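Local coordinates for methionine gamma-lyase (Trichomonas vaginalis, PDB 1PFF), which belongs to the Cys/Met metabolism family of PLP-dependent enzymes and assembles from four protein chains, at residues 272-275 with 281-284; 201-206 with 244-249. All coordinates share one frame; numbering follows the deposited sequence.

Contact 1: 272-275 with 281-284. With EDO (1,2-ethanediol), chain S.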
loop_
_atom_site.group_PDB
_atom_site.type_symbol
_atom_site.label_atom_id
_atom_site.label_comp_id
_atom_site.label_asym_id
_atom_site.label_seq_id
_atom_site.Cartn_x
_atom_site.Cartn_y
_atom_site.Cartn_z
ATOM N N VAL A 272 6.094 -4.761 -24.491
ATOM C CA VAL A 272 7.548 -4.586 -24.569
ATOM C C VAL A 272 8.268 -5.383 -23.474
ATOM O O VAL A 272 9.421 -5.790 -23.647
ATOM C CB VAL A 272 7.988 -3.085 -24.581
ATOM C CG1 VAL A 272 7.515 -2.394 -25.852
ATOM C CG2 VAL A 272 7.478 -2.333 -23.350
ATOM N N SER A 273 7.578 -5.621 -22.360
ATOM C CA SER A 273 8.113 -6.458 -21.287
ATOM C C SER A 273 7.271 -7.719 -21.129
ATOM O O SER A 273 6.081 -7.649 -20.810
ATOM C CB SER A 273 8.174 -5.682 -19.967
ATOM O OG SER A 273 8.642 -4.357 -20.186
ATOM N N LEU A 274 7.892 -8.868 -21.363
ATOM C CA LEU A 274 7.185 -10.144 -21.312
ATOM C C LEU A 274 7.211 -10.750 -19.908
ATOM O O LEU A 274 7.959 -10.295 -19.044
ATOM C CB LEU A 274 7.755 -11.120 -22.350
ATOM C CG LEU A 274 7.839 -10.641 -23.804
ATOM C CD1 LEU A 274 8.467 -11.717 -24.689
ATOM C CD2 LEU A 274 6.475 -10.225 -24.346
ATOM N N GLY A 275 6.394 -11.777 -19.693
ATOM C CA GLY A 275 6.251 -12.382 -18.379
ATOM C C GLY A 275 4.942 -11.982 -17.720
ATOM O O GLY A 275 4.301 -10.992 -18.104
ATOM N N ILE A 281 3.111 -11.040 -26.326
ATOM C CA ILE A 281 3.842 -11.292 -27.565
ATOM C C ILE A 281 4.523 -10.005 -28.032
ATOM O O ILE A 281 4.048 -8.895 -27.753
ATOM C CB ILE A 281 2.880 -11.886 -28.644
ATOM C CG1 ILE A 281 3.649 -12.526 -29.813
ATOM C CG2 ILE A 281 1.874 -10.835 -29.153
ATOM C CD1 ILE A 281 2.818 -13.546 -30.603
ATOM N N GLN A 282 5.644 -10.164 -28.730
ATOM C CA GLN A 282 6.390 -9.031 -29.252
ATOM C C GLN A 282 7.258 -9.444 -30.422
ATOM O O GLN A 282 7.581 -10.624 -30.597
ATOM C CB GLN A 282 7.266 -8.400 -28.164
ATOM C CG GLN A 282 8.383 -9.306 -27.674
ATOM C CD GLN A 282 9.303 -8.636 -26.671
ATOM O OE1 GLN A 282 8.883 -7.745 -25.926
ATOM N NE2 GLN A 282 10.557 -9.074 -26.638
ATOM N N HIS A 283 7.636 -8.446 -31.210
ATOM C CA HIS A 283 8.603 -8.607 -32.287
ATOM C C HIS A 283 9.742 -7.684 -31.889
ATOM O O HIS A 283 9.637 -6.466 -32.062
ATOM C CB HIS A 283 7.981 -8.181 -33.613
ATOM C CG HIS A 283 8.951 -8.137 -34.753
ATOM N ND1 HIS A 283 9.337 -9.263 -35.449
ATOM C CD2 HIS A 283 9.606 -7.100 -35.323
ATOM C CE1 HIS A 283 10.189 -8.921 -36.398
ATOM N NE2 HIS A 283 10.374 -7.616 -36.341
ATOM N N PRO A 284 10.791 -8.254 -31.297
ATOM C CA PRO A 284 11.876 -7.457 -30.705
ATOM C C PRO A 284 12.526 -6.450 -31.660
ATOM O O PRO A 284 12.743 -5.314 -31.248
ATOM C CB PRO A 284 12.893 -8.517 -30.265
ATOM C CG PRO A 284 12.077 -9.759 -30.070
ATOM C CD PRO A 284 11.001 -9.701 -31.107
HETATM C C1 EDO S . 4.569 -3.780 -21.725
HETATM O O1 EDO S . 4.529 -3.783 -20.307
HETATM C C2 EDO S . 3.722 -2.631 -22.254
HETATM O O2 EDO S . 3.809 -2.593 -23.671
#

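Contact 2: 201-206 with 244-249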
loop_
_atom_site.group_PDB
_atom_site.type_symbol
_atom_site.label_atom_id
_atom_site.label_comp_id
_atom_site.label_asym_id
_atom_site.label_seq_id
_atom_site.Cartn_x
_atom_site.Cartn_y
_atom_site.Cartn_z
ATOM N N LYS A 201 3.606 -23.771 -13.583
ATOM C CA LYS A 201 3.291 -25.074 -14.159
ATOM C C LYS A 201 2.192 -25.019 -15.215
ATOM O O LYS A 201 2.326 -25.627 -16.282
ATOM C CB LYS A 201 2.970 -26.083 -13.046
ATOM C CG LYS A 201 4.185 -26.349 -12.137
ATOM C CD LYS A 201 3.941 -27.484 -11.149
ATOM C CE LYS A 201 5.267 -27.945 -10.552
ATOM N NZ LYS A 201 5.078 -28.594 -9.238
ATOM N N ARG A 202 1.119 -24.281 -14.946
ATOM C CA ARG A 202 0.077 -24.113 -15.974
ATOM C C ARG A 202 0.603 -23.401 -17.221
ATOM O O ARG A 202 0.285 -23.810 -18.341
ATOM C CB ARG A 202 -1.165 -23.399 -15.437
ATOM C CG ARG A 202 -2.339 -23.355 -16.464
ATOM C CD ARG A 202 -3.140 -24.662 -16.576
ATOM N NE ARG A 202 -4.358 -24.613 -15.756
ATOM C CZ ARG A 202 -4.853 -25.631 -15.048
ATOM N NH1 ARG A 202 -4.255 -26.815 -15.050
ATOM N NH2 ARG A 202 -5.960 -25.465 -14.331
ATOM N N ALA A 203 1.393 -22.343 -17.038
ATOM C CA ALA A 203 1.990 -21.664 -18.203
ATOM C C ALA A 203 2.892 -22.600 -19.013
ATOM O O ALA A 203 2.827 -22.606 -20.249
ATOM C CB ALA A 203 2.752 -20.419 -17.783
ATOM N N ALA A 204 3.731 -23.379 -18.324
ATOM C CA ALA A 204 4.633 -24.316 -19.007
ATOM C C ALA A 204 3.859 -25.412 -19.727
ATOM O O ALA A 204 4.221 -25.798 -20.839
ATOM C CB ALA A 204 5.654 -24.927 -18.036
ATOM N N GLU A 205 2.817 -25.926 -19.068
ATOM C CA GLU A 205 1.919 -26.910 -19.665
ATOM C C GLU A 205 1.296 -26.381 -20.936
ATOM O O GLU A 205 1.290 -27.072 -21.950
ATOM C CB GLU A 205 0.801 -27.284 -18.691
ATOM C CG GLU A 205 1.009 -28.626 -18.042
ATOM C CD GLU A 205 0.267 -28.771 -16.725
ATOM O OE1 GLU A 205 -0.746 -28.071 -16.509
ATOM O OE2 GLU A 205 0.723 -29.581 -15.896
ATOM N N ASN A 206 0.748 -25.167 -20.856
ATOM C CA ASN A 206 0.190 -24.487 -22.009
ATOM C C ASN A 206 1.268 -24.326 -23.068
ATOM O O ASN A 206 1.018 -24.553 -24.240
ATOM C CB ASN A 206 -0.348 -23.103 -21.626
ATOM C CG ASN A 206 -1.676 -23.163 -20.865
ATOM O OD1 ASN A 206 -2.263 -24.232 -20.679
ATOM N ND2 ASN A 206 -2.149 -21.997 -20.417
ATOM N N PHE A 244 9.395 -27.202 -19.322
ATOM C CA PHE A 244 10.275 -26.498 -20.250
ATOM C C PHE A 244 10.112 -24.977 -20.336
ATOM O O PHE A 244 10.632 -24.354 -21.269
ATOM C CB PHE A 244 10.203 -27.169 -21.621
ATOM C CG PHE A 244 10.643 -28.610 -21.601
ATOM C CD1 PHE A 244 9.696 -29.634 -21.521
ATOM C CD2 PHE A 244 11.999 -28.941 -21.645
ATOM C CE1 PHE A 244 10.085 -30.958 -21.503
ATOM C CE2 PHE A 244 12.410 -30.273 -21.629
ATOM C CZ PHE A 244 11.453 -31.289 -21.554
ATOM N N GLY A 245 9.432 -24.393 -19.340
ATOM C CA GLY A 245 9.198 -22.959 -19.269
ATOM C C GLY A 245 8.020 -22.478 -20.106
ATOM O O GLY A 245 7.390 -23.272 -20.817
ATOM N N SER A 246 7.719 -21.181 -20.047
ATOM C CA SER A 246 6.578 -20.654 -20.814
ATOM C C SER A 246 6.985 -19.625 -21.878
ATOM O O SER A 246 6.136 -18.995 -22.508
ATOM C CB SER A 246 5.496 -20.102 -19.881
ATOM O OG SER A 246 6.048 -19.216 -18.928
ATOM N N MET A 247 8.288 -19.476 -22.084
ATOM C CA MET A 247 8.786 -18.644 -23.165
ATOM C C MET A 247 8.925 -19.468 -24.428
ATOM O O MET A 247 9.474 -20.573 -24.406
ATOM C CB MET A 247 10.144 -18.045 -22.807
ATOM C CG MET A 247 10.085 -16.988 -21.725
ATOM S SD MET A 247 9.197 -15.477 -22.211
ATOM C CE MET A 247 9.572 -15.312 -23.989
ATOM N N ILE A 248 8.414 -18.924 -25.527
ATOM C CA ILE A 248 8.614 -19.499 -26.841
ATOM C C ILE A 248 9.120 -18.389 -27.741
ATOM O O ILE A 248 8.745 -17.223 -27.571
ATOM C CB ILE A 248 7.282 -20.039 -27.425
ATOM C CG1 ILE A 248 6.723 -21.174 -26.558
ATOM C CG2 ILE A 248 7.490 -20.540 -28.875
ATOM C CD1 ILE A 248 5.272 -21.510 -26.895
ATOM N N ALA A 249 9.971 -18.745 -28.689
ATOM C CA ALA A 249 10.223 -17.844 -29.796
ATOM C C ALA A 249 10.006 -18.615 -31.084
ATOM O O ALA A 249 10.056 -19.845 -31.101
ATOM C CB ALA A 249 11.618 -17.232 -29.719
HETATM O O HOH W 1 6.779 -27.762 -20.457
#

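Contact 1: 272-275 with 281-284
L274 and Q282 make most of this contact, in which a loop folds back on the strand that follows it. The isobutyl group of L274 slants across the aliphatic chain of Q282, with CD1 at 3.8 Å from Q282 CG. The branch point is equally close further along, L274 CG lying 3.8 Å from Q282 CD. Two torsions bring the groups together. Q282 holds CG in the crowded position between its backbone N and its carbonyl carbon (chi1 66°) and runs extended from there, which carries its amide out to the loop. L274 places CG anti to its carbonyl carbon (chi1 -53°), and its CD2 reaches the backbone of strand 280-282, 4.0 Å from I281 N.

At the far end of Q282, the amide atom modelled as OE1 stands 3.1 Å from V272 O; this amide is probably flipped in the model. V272 points its side chain away from the strand; a 1,2-ethanediol, probably from the crystallisation liquor, lies beside its backbone N and CG2. There V272 N donates to O2 of the diol at 3.3 Å with an angle of 155°, and V272 CG2 lies 3.6 Å from its carbon C1.

The loop leaves strand 269-270 and returns into strand 280-282, where I281 makes backbone hydrogen bonds with S269 and A271. L274 also packs on R308 and S310 of strand 306-310, while its carbonyl O accepts a hydrogen bond from K145 NZ. The chemistry across the segments is mainly apolar, so leucine carbons shield the chain of a buried glutamine, whose amide end still needs a polar partner; the V272 carbonyl could supply one if the amide is flipped.

Contact 2: 201-206 with 244-249
S246 and A203 meet at their beta carbons, where the turn before strand 247-251 comes up against helix 183-216. S246 CB lies 3.5 Å from A203 CB, and A203 O and A204 N are also near, the second at 4.0 Å, so this one carbon rests against the helix backbone as well as a methyl group. One atom further, OG sits between the backbone N and carbonyl carbon of its own residue (chi1 50°) and stays beside the same alanine, 3.7 Å from A203 CB. Its polar partner is not on the helix: OG is hydrogen-bonded to Y146 OH.

The other half of the contact centres on the carbonyl of G245. G245 O approaches A204 CA at 3.5 Å in a CA-H...O contact with 148° at the hydrogen, and A204 CB lies 3.7 Å from the same G245 O. That carbonyl also accepts a hydrogen bond from Y225 OH. The positive phi of G245 (82°) is one that a glycine adopts readily. A water joins the two segments at the next step back, donating to A204 O at 3.2 Å and accepting from F244 N at 2.9 Å.

Small side chains allow the close approach: the CA atoms of A204 and S246 are 4.5 Å apart. The mixed sheet on which helix 183-216 packs here is consistent with the smaller, C-terminal domain of fold type I (aspartate aminotransferase-like) PLP enzymes. Within it, strand 247-251 is joined by backbone hydrogen bonds to strand 223-224, A249 pairing with Y224, and to strand 306-310, I248 pairing with L309, with helix 183-216 packed over its start.

How the contacts relate
Both contacts belong to the mixed five-stranded sheet, and strand 306-310 lies between their strands, 247-251 for contact 2 and 280-282 for contact 1. Their centres are 15 Å apart, yet they touch: L274 CD1 packs on M247 CE at 3.8 Å. All four touching residues of contact 2 are buried, and it joins a long helix to the sheet with alanine, glycine and serine at close range. Contact 1 is a loop laid against a strand; its L274 and Q282 are buried, but V272 and S273 are exposed. A water bridges the segments of contact 2, whereas the diol at contact 1, among its two segments, takes a hydrogen bond from the loop alone.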